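Local coordinates for protein endoglucanase (Clostridium thermocellum, PDB 2C4X) that supplies the C-terminal PKD domain and the CBM44 carbohydrate-binding module of a cellulosomal enzyme, probably a cellulase, CBM44 recognising xyloglucan and beta-glucan chains, at residues G98-L110 with V124-L138. The protein carries 1 engineered substitution. Residues are numbered along the deposited sequence; the frame is centred on the assembly and turned at random.
With CA (calcium ion), chain C; EDO (1,2-ethanediol), chain E.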
ATOM      1  N   GLY A  98      13.923  -1.190  -4.193  1.00 37.12           N
ATOM      2  CA  GLY A  98      13.223  -2.383  -4.655  1.00 38.00           C
ATOM      3  C   GLY A  98      11.719  -2.335  -4.431  1.00 38.49           C
ATOM      4  O   GLY A  98      11.184  -1.362  -3.891  1.00 38.46           O
ATOM      5  N   ASP A  99      11.048  -3.405  -4.843  1.00 38.91           N
ATOM      6  CA  ASP A  99       9.595  -3.493  -4.818  1.00 39.63           C
ATOM      7  C   ASP A  99       9.233  -4.968  -4.701  1.00 40.10           C
ATOM      8  O   ASP A  99       9.416  -5.736  -5.648  1.00 40.16           O
ATOM      9  CB  ASP A  99       9.032  -2.892  -6.111  1.00 39.50           C
ATOM     10  CG  ASP A  99       7.508  -2.844  -6.147  1.00 39.71           C
ATOM     11  OD1 ASP A  99       6.828  -3.371  -5.240  1.00 39.74           O
ATOM     12  OD2 ASP A  99       6.984  -2.265  -7.122  1.00 39.78           O
ATOM     13  N   ASN A 100       8.748  -5.358  -3.524  1.00 40.70           N
ATOM     14  CA  ASN A 100       8.370  -6.745  -3.249  1.00 41.65           C
ATOM     15  C   ASN A 100       6.870  -7.014  -3.458  1.00 41.77           C
ATOM     16  O   ASN A 100       6.339  -8.020  -2.977  1.00 42.19           O
ATOM     17  CB  ASN A 100       8.805  -7.152  -1.830  1.00 41.91           C
ATOM     18  CG  ASN A 100      10.316  -7.105  -1.641  1.00 43.63           C
ATOM     19  OD1 ASN A 100      10.816  -6.618  -0.612  1.00 46.83           O
ATOM     20  ND2 ASN A 100      11.056  -7.613  -2.630  1.00 44.51           N
ATOM     21  N   SER A 101       6.197  -6.117  -4.179  1.00 41.68           N
ATOM     22  CA  SER A 101       4.776  -6.277  -4.501  1.00 41.79           C
ATOM     23  C   SER A 101       4.525  -7.554  -5.291  1.00 41.82           C
ATOM     24  O   SER A 101       5.413  -8.044  -6.000  1.00 41.72           O
ATOM     25  CB  SER A 101       4.274  -5.088  -5.319  1.00 41.62           C
ATOM     26  OG  SER A 101       4.329  -3.896  -4.561  1.00 42.42           O
ATOM     27  N   LYS A 102       3.311  -8.082  -5.163  1.00 41.86           N
ATOM     28  CA  LYS A 102       2.853  -9.211  -5.976  1.00 42.12           C
ATOM     29  C   LYS A 102       3.063  -8.923  -7.465  1.00 42.26           C
ATOM     30  O   LYS A 102       3.535  -9.786  -8.207  1.00 42.95           O
ATOM     31  CB  LYS A 102       1.376  -9.534  -5.679  1.00 42.07           C
ATOM     32  CG  LYS A 102       1.126 -10.128  -4.280  1.00 42.33           C
ATOM     33  CD  LYS A 102       1.666 -11.548  -4.170  1.00 42.59           C
ATOM     34  CE  LYS A 102       1.380 -12.169  -2.818  1.00 43.43           C
ATOM     35  NZ  LYS A 102       2.184 -11.542  -1.731  1.00 45.40           N
ATOM     36  N   PHE A 103       2.710  -7.714  -7.894  1.00 41.97           N
ATOM     37  CA  PHE A 103       3.059  -7.237  -9.234  1.00 41.67           C
ATOM     38  C   PHE A 103       3.912  -5.983  -9.123  1.00 41.46           C
ATOM     39  O   PHE A 103       3.409  -4.883  -8.884  1.00 41.34           O
ATOM     40  CB  PHE A 103       1.812  -7.037 -10.096  1.00 42.37           C
ATOM     41  CG  PHE A 103       1.186  -8.330 -10.535  1.00 42.61           C
ATOM     42  CD1 PHE A 103       1.683  -9.012 -11.651  1.00 43.58           C
ATOM     43  CD2 PHE A 103       0.133  -8.887  -9.817  1.00 44.27           C
ATOM     44  CE1 PHE A 103       1.125 -10.224 -12.059  1.00 43.71           C
ATOM     45  CE2 PHE A 103      -0.440 -10.104 -10.219  1.00 45.79           C
ATOM     46  CZ  PHE A 103       0.066 -10.774 -11.336  1.00 44.37           C
ATOM     47  N   ASN A 104       5.220  -6.183  -9.271  1.00 40.78           N
ATOM     48  CA  ASN A 104       6.216  -5.147  -8.999  1.00 40.69           C
ATOM     49  C   ASN A 104       6.928  -4.649 -10.250  1.00 40.31           C
ATOM     50  O   ASN A 104       7.532  -3.566 -10.243  1.00 40.38           O
ATOM     51  CB  ASN A 104       7.232  -5.657  -7.970  1.00 40.15           C
ATOM     52  CG  ASN A 104       7.907  -6.952  -8.399  1.00 40.71           C
ATOM     53  OD1 ASN A 104       8.698  -6.973  -9.349  1.00 41.33           O
ATOM     54  ND2 ASN A 104       7.611  -8.038  -7.689  1.00 38.90           N
ATOM     55  N   PHE A 105       6.864  -5.471 -11.299  1.00 39.95           N
ATOM     56  CA  PHE A 105       7.371  -5.160 -12.642  1.00 39.84           C
ATOM     57  C   PHE A 105       8.885  -4.897 -12.734  1.00 40.13           C
ATOM     58  O   PHE A 105       9.371  -4.361 -13.733  1.00 39.99           O
ATOM     59  CB  PHE A 105       6.542  -4.044 -13.284  1.00 39.36           C
ATOM     60  CG  PHE A 105       5.070  -4.322 -13.266  1.00 38.90           C
ATOM     61  CD1 PHE A 105       4.527  -5.295 -14.109  1.00 38.87           C
ATOM     62  CD2 PHE A 105       4.229  -3.647 -12.384  1.00 38.39           C
ATOM     63  CE1 PHE A 105       3.167  -5.583 -14.091  1.00 39.62           C
ATOM     64  CE2 PHE A 105       2.856  -3.923 -12.358  1.00 38.15           C
ATOM     65  CZ  PHE A 105       2.326  -4.894 -13.211  1.00 39.33           C
ATOM     66  N   GLU A 106       9.622  -5.323 -11.711  1.00 40.63           N
ATOM     67  CA  GLU A 106      11.070  -5.090 -11.636  1.00 41.24           C
ATOM     68  C   GLU A 106      11.890  -6.032 -12.521  1.00 41.98           C
ATOM     69  O   GLU A 106      13.088  -5.802 -12.733  1.00 42.26           O
ATOM     70  CB  GLU A 106      11.567  -5.147 -10.180  1.00 41.10           C
ATOM     71  CG  GLU A 106      10.851  -4.177  -9.221  1.00 40.40           C
ATOM     72  CD  GLU A 106      11.071  -2.712  -9.580  1.00 39.91           C
ATOM     73  OE1 GLU A 106      12.224  -2.309  -9.823  1.00 39.64           O
ATOM     74  OE2 GLU A 106      10.085  -1.953  -9.620  1.00 39.87           O
ATOM     75  N   ASP A 107      11.255  -7.086 -13.035  1.00 42.67           N
ATOM     76  CA  ASP A 107      11.935  -8.014 -13.946  1.00 43.51           C
ATOM     77  C   ASP A 107      11.875  -7.566 -15.414  1.00 43.63           C
ATOM     78  O   ASP A 107      12.404  -8.247 -16.295  1.00 43.74           O
ATOM     79  CB  ASP A 107      11.424  -9.457 -13.771  1.00 43.75           C
ATOM     80  CG  ASP A 107       9.976  -9.645 -14.225  1.00 45.44           C
ATOM     81  OD1 ASP A 107       9.326  -8.677 -14.684  1.00 45.85           O
ATOM     82  OD2 ASP A 107       9.478 -10.788 -14.113  1.00 48.07           O
ATOM     83  N   GLY A 108      11.232  -6.425 -15.667  1.00 43.72           N
ATOM     84  CA  GLY A 108      11.178  -5.837 -17.009  1.00 44.05           C
ATOM     85  C   GLY A 108      10.055  -6.370 -17.883  1.00 44.15           C
ATOM     86  O   GLY A 108       9.900  -5.960 -19.036  1.00 44.07           O
ATOM     87  N   THR A 109       9.261  -7.266 -17.305  1.00 44.24           N
ATOM     88  CA  THR A 109       8.211  -8.009 -17.990  1.00 44.42           C
ATOM     89  C   THR A 109       6.859  -7.289 -17.859  1.00 44.01           C
ATOM     90  O   THR A 109       6.716  -6.353 -17.066  1.00 44.14           O
ATOM     91  CB  THR A 109       8.172  -9.454 -17.403  1.00 44.45           C
ATOM     92  OG1 THR A 109       9.352 -10.155 -17.814  1.00 45.96           O
ATOM     93  CG2 THR A 109       6.987 -10.237 -17.847  1.00 45.95           C
ATOM     94  N   LEU A 110       5.882  -7.710 -18.661  1.00 43.50           N
ATOM     95  CA  LEU A 110       4.505  -7.231 -18.533  1.00 43.26           C
ATOM     96  C   LEU A 110       3.734  -7.951 -17.416  1.00 42.87           C
ATOM     97  O   LEU A 110       2.621  -7.548 -17.064  1.00 42.80           O
ATOM     98  CB  LEU A 110       3.761  -7.352 -19.872  1.00 43.38           C
ATOM     99  CG  LEU A 110       4.219  -6.432 -21.007  1.00 43.51           C
ATOM    100  CD1 LEU A 110       3.306  -6.595 -22.225  1.00 43.41           C
ATOM    101  CD2 LEU A 110       4.276  -4.974 -20.557  1.00 43.86           C
ATOM    102  N   VAL A 124       0.642  -1.258 -23.791  1.00 42.42           N
ATOM    103  CA  VAL A 124       1.297  -1.281 -22.486  1.00 41.96           C
ATOM    104  C   VAL A 124       2.756  -1.714 -22.621  1.00 41.86           C
ATOM    105  O   VAL A 124       3.066  -2.660 -23.343  1.00 41.40           O
ATOM    106  CB  VAL A 124       0.519  -2.160 -21.454  1.00 42.20           C
ATOM    107  CG1 VAL A 124       0.553  -3.644 -21.828  1.00 42.10           C
ATOM    108  CG2 VAL A 124       1.045  -1.935 -20.046  1.00 41.00           C
ATOM    109  N   VAL A 125       3.645  -0.990 -21.944  1.00 41.63           N
ATOM    110  CA  VAL A 125       5.061  -1.350 -21.882  1.00 41.57           C
ATOM    111  C   VAL A 125       5.557  -1.293 -20.442  1.00 41.59           C
ATOM    112  O   VAL A 125       4.993  -0.573 -19.608  1.00 41.30           O
ATOM    113  CB  VAL A 125       5.962  -0.428 -22.759  1.00 41.42           C
ATOM    114  CG1 VAL A 125       5.541  -0.475 -24.230  1.00 41.83           C
ATOM    115  CG2 VAL A 125       5.978   1.012 -22.232  1.00 41.26           C
ATOM    116  N   ASN A 126       6.606  -2.060 -20.160  1.00 41.75           N
ATOM    117  CA  ASN A 126       7.347  -1.930 -18.916  1.00 41.82           C
ATOM    118  C   ASN A 126       8.297  -0.733 -19.006  1.00 42.10           C
ATOM    119  O   ASN A 126       9.119  -0.645 -19.924  1.00 41.91           O
ATOM    120  CB  ASN A 126       8.099  -3.224 -18.595  1.00 41.52           C
ATOM    121  CG  ASN A 126       8.790  -3.176 -17.241  1.00 41.21           C
ATOM    122  OD1 ASN A 126       9.674  -2.353 -17.020  1.00 41.03           O
ATOM    123  ND2 ASN A 126       8.390  -4.058 -16.332  1.00 39.00           N
ATOM    124  N   THR A 127       8.179   0.180 -18.043  1.00 42.40           N
ATOM    125  CA  THR A 127       8.832   1.488 -18.121  1.00 42.71           C
ATOM    126  C   THR A 127       9.678   1.830 -16.891  1.00 42.91           C
ATOM    127  O   THR A 127       9.422   1.329 -15.800  1.00 43.09           O
ATOM    128  CB  THR A 127       7.783   2.621 -18.338  1.00 42.51           C
ATOM    129  OG1 THR A 127       8.455   3.862 -18.582  1.00 43.06           O
ATOM    130  CG2 THR A 127       6.872   2.779 -17.117  1.00 42.50           C
ATOM    131  N   THR A 128      10.678   2.687 -17.087  1.00 43.13           N
ATOM    132  CA  THR A 128      11.430   3.285 -15.988  1.00 43.47           C
ATOM    133  C   THR A 128      11.063   4.767 -15.817  1.00 43.71           C
ATOM    134  O   THR A 128      11.595   5.437 -14.927  1.00 43.95           O
ATOM    135  CB  THR A 128      12.971   3.167 -16.191  1.00 43.63           C
ATOM    136  OG1 THR A 128      13.343   3.767 -17.438  1.00 44.03           O
ATOM    137  CG2 THR A 128      13.429   1.711 -16.184  1.00 43.73           C
ATOM    138  N   GLU A 129      10.161   5.272 -16.661  1.00 43.78           N
ATOM    139  CA  GLU A 129       9.796   6.695 -16.665  1.00 44.37           C
ATOM    140  C   GLU A 129       9.114   7.131 -15.371  1.00 44.27           C
ATOM    141  O   GLU A 129       9.432   8.192 -14.823  1.00 44.11           O
ATOM    142  CB  GLU A 129       8.927   7.041 -17.881  1.00 44.43           C
ATOM    143  CG  GLU A 129       9.704   7.061 -19.199  1.00 45.83           C
ATOM    144  CD  GLU A 129       8.819   7.179 -20.438  1.00 46.16           C
ATOM    145  OE1 GLU A 129       7.582   7.332 -20.311  1.00 46.97           O
ATOM    146  OE2 GLU A 129       9.382   7.124 -21.556  1.00 49.84           O
ATOM    147  N   LYS A 130       8.176   6.308 -14.902  1.00 44.01           N
ATOM    148  CA  LYS A 130       7.523   6.490 -13.613  1.00 44.07           C
ATOM    149  C   LYS A 130       7.329   5.132 -12.952  1.00 43.85           C
ATOM    150  O   LYS A 130       6.972   4.153 -13.613  1.00 44.06           O
ATOM    151  CB  LYS A 130       6.152   7.161 -13.773  1.00 44.17           C
ATOM    152  CG  LYS A 130       6.181   8.605 -14.237  1.00 44.54           C
ATOM    153  CD  LYS A 130       4.792   9.239 -14.177  1.00 44.73           C
ATOM    154  CE  LYS A 130       4.724  10.492 -15.057  1.00 45.19           C
ATOM    155  NZ  LYS A 130       5.655  11.573 -14.612  1.00 45.78           N
ATOM    156  N   ALA A 131       7.561   5.077 -11.645  1.00 43.35           N
ATOM    157  CA  ALA A 131       7.258   3.892 -10.852  1.00 42.70           C
ATOM    158  C   ALA A 131       6.778   4.335  -9.487  1.00 42.47           C
ATOM    159  O   ALA A 131       7.136   5.428  -9.024  1.00 42.41           O
ATOM    160  CB  ALA A 131       8.481   3.003 -10.726  1.00 42.91           C
ATOM    161  N   PHE A 132       5.951   3.509  -8.850  1.00 41.93           N
ATOM    162  CA  PHE A 132       5.493   3.798  -7.495  1.00 41.77           C
ATOM    163  C   PHE A 132       6.511   3.288  -6.476  1.00 41.74           C
ATOM    164  O   PHE A 132       6.794   3.956  -5.480  1.00 41.91           O
ATOM    165  CB  PHE A 132       4.095   3.211  -7.220  1.00 41.70           C
ATOM    166  CG  PHE A 132       3.610   3.465  -5.824  1.00 41.49           C
ATOM    167  CD1 PHE A 132       3.118   4.719  -5.465  1.00 41.48           C
ATOM    168  CD2 PHE A 132       3.687   2.468  -4.856  1.00 41.34           C
ATOM    169  CE1 PHE A 132       2.694   4.973  -4.158  1.00 41.76           C
ATOM    170  CE2 PHE A 132       3.275   2.710  -3.545  1.00 41.84           C
ATOM    171  CZ  PHE A 132       2.768   3.964  -3.196  1.00 41.81           C
ATOM    172  N   LYS A 133       7.042   2.096  -6.731  1.00 41.68           N
ATOM    173  CA  LYS A 133       8.101   1.507  -5.921  1.00 41.91           C
ATOM    174  C   LYS A 133       9.104   0.833  -6.834  1.00 41.52           C
ATOM    175  O   LYS A 133       8.724   0.251  -7.850  1.00 41.46           O
ATOM    176  CB  LYS A 133       7.544   0.469  -4.951  1.00 42.21           C
ATOM    177  CG  LYS A 133       7.183   1.002  -3.587  1.00 44.04           C
ATOM    178  CD  LYS A 133       7.068  -0.136  -2.573  1.00 46.81           C
ATOM    179  CE  LYS A 133       5.892  -1.058  -2.878  1.00 47.62           C
ATOM    180  NZ  LYS A 133       5.694  -2.051  -1.772  1.00 48.84           N
ATOM    181  N   GLY A 134      10.378   0.902  -6.467  1.00 40.77           N
ATOM    182  CA  GLY A 134      11.430   0.311  -7.273  1.00 40.30           C
ATOM    183  C   GLY A 134      11.710   1.191  -8.471  1.00 40.26           C
ATOM    184  O   GLY A 134      11.385   2.385  -8.470  1.00 40.03           O
ATOM    185  N   GLU A 135      12.295   0.600  -9.503  1.00 40.02           N
ATOM    186  CA  GLU A 135      12.698   1.373 -10.664  1.00 40.74           C
ATOM    187  C   GLU A 135      11.712   1.274 -11.830  1.00 40.59           C
ATOM    188  O   GLU A 135      11.763   2.085 -12.752  1.00 40.62           O
ATOM    189  CB  GLU A 135      14.111   0.977 -11.096  1.00 40.89           C
ATOM    190  CG  GLU A 135      15.198   1.347 -10.074  1.00 43.10           C
ATOM    191  CD  GLU A 135      16.496   0.593 -10.296  1.00 45.63           C
ATOM    192  OE1 GLU A 135      16.445  -0.539 -10.826  1.00 46.93           O
ATOM    193  OE2 GLU A 135      17.571   1.125  -9.938  1.00 47.84           O
ATOM    194  N   ARG A 136      10.790   0.313 -11.768  1.00 40.58           N
ATOM    195  CA  ARG A 136       9.948   0.001 -12.925  1.00 40.40           C
ATOM    196  C   ARG A 136       8.459  -0.127 -12.610  1.00 40.08           C
ATOM    197  O   ARG A 136       8.073  -0.335 -11.467  1.00 39.75           O
ATOM    198  CB  ARG A 136      10.439  -1.279 -13.604  1.00 40.55           C
ATOM    199  CG  ARG A 136      11.823  -1.166 -14.210  1.00 41.69           C
ATOM    200  CD  ARG A 136      12.250  -2.460 -14.862  1.00 43.85           C
ATOM    201  NE  ARG A 136      13.451  -2.247 -15.659  1.00 47.32           N
ATOM    202  CZ  ARG A 136      13.458  -1.894 -16.942  1.00 48.69           C
ATOM    203  NH1 ARG A 136      12.317  -1.719 -17.607  1.00 48.45           N
ATOM    204  NH2 ARG A 136      14.621  -1.719 -17.562  1.00 49.73           N
ATOM    205  N   GLY A 137       7.639   0.011 -13.648  1.00 39.92           N
ATOM    206  CA  GLY A 137       6.197  -0.202 -13.561  1.00 39.89           C
ATOM    207  C   GLY A 137       5.668  -0.373 -14.973  1.00 39.88           C
ATOM    208  O   GLY A 137       6.444  -0.601 -15.901  1.00 39.42           O
ATOM    209  N   LEU A 138       4.351  -0.265 -15.131  1.00 39.79           N
ATOM    210  CA  LEU A 138       3.732  -0.310 -16.459  1.00 39.73           C
ATOM    211  C   LEU A 138       3.388   1.086 -16.946  1.00 39.80           C
ATOM    212  O   LEU A 138       3.052   1.977 -16.151  1.00 40.21           O
ATOM    213  CB  LEU A 138       2.477  -1.194 -16.469  1.00 39.57           C
ATOM    214  CG  LEU A 138       2.659  -2.696 -16.232  1.00 39.96           C
ATOM    215  CD1 LEU A 138       1.332  -3.446 -16.386  1.00 39.12           C
ATOM    216  CD2 LEU A 138       3.734  -3.287 -17.155  1.00 39.06           C
TER
HETATM  217 CA    CA C1253       7.756  -1.374  -9.323  1.00 43.99          CA
HETATM  218  C1  EDO E1255       6.433  -9.719 -13.270  1.00 59.44           C
HETATM  219  O1  EDO E1255       6.672  -8.490 -13.978  1.00 60.71           O
HETATM  220  C2  EDO E1255       5.428  -9.493 -12.148  1.00 57.89           C
HETATM  221  O2  EDO E1255       5.795  -8.325 -11.416  1.00 57.16           O
HETATM  222  O   HOH W   1       6.737  -4.747  -1.100  1.00 80.15           O
HETATM  223  O   HOH W   2       3.275  -2.918  -1.995  1.00 56.78           O
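Segment 98-110, without regular structure, runs closest to the loop between strands 120-127 and 137-145 where Gly98 and Gly134 have their CA atoms 4.2 Å apart, and the type I turn Phe105-Gly108 lies beside Asn126 and Arg136. A calcium ion fills the junction, bound by Asp99 OD2, Glu106 OE2 and the carbonyl oxygens of Asn104, Lys133 and Arg136; Asp248 of strand 241-251 completes the site. The Glu106 chain bends at chi2 (-63°), bringing its carboxylate back over the hairpin loop. There OE2 serves both the metal and Arg136 N, while OE1 takes Glu135 N at 2.9 Å, each N-H arriving on the syn side, somewhat out of the carboxylate plane. Asp99 OD1 is turned from the metal and accepts from Ser101 N, closing an Asx turn, and from Ser101 OG; Lys133 NZ forms a long salt bridge to it at 3.9 Å. In this beta-sandwich module the calcium thus ties the linker-side loop to an edge hairpin of one sheet and to its central strand. Asn126, with CG anti to its own N (chi1 -175°), points its amide into the turn: ND2 gives one hydrogen to Phe105 O (2.8 Å, 169°), on a carbonyl lone pair, and the other to Thr109 O (2.9 Å). Its OD1 receives Arg136 NH1, so three bonds fix the amide's rotation. Leu138 CG sits over one face of the Phe105 ring, 3.7 Å from the centroid; over the opposite face lies O2 of a 1,2-ethanediol, probably from the crystallisation liquor, hydrogen-bonded to Phe105 N. Leu110 CD2 packs against Leu138 CD2 at 3.8 Å, and Leu110 CD1 meets Val124 CG1 tip to tip.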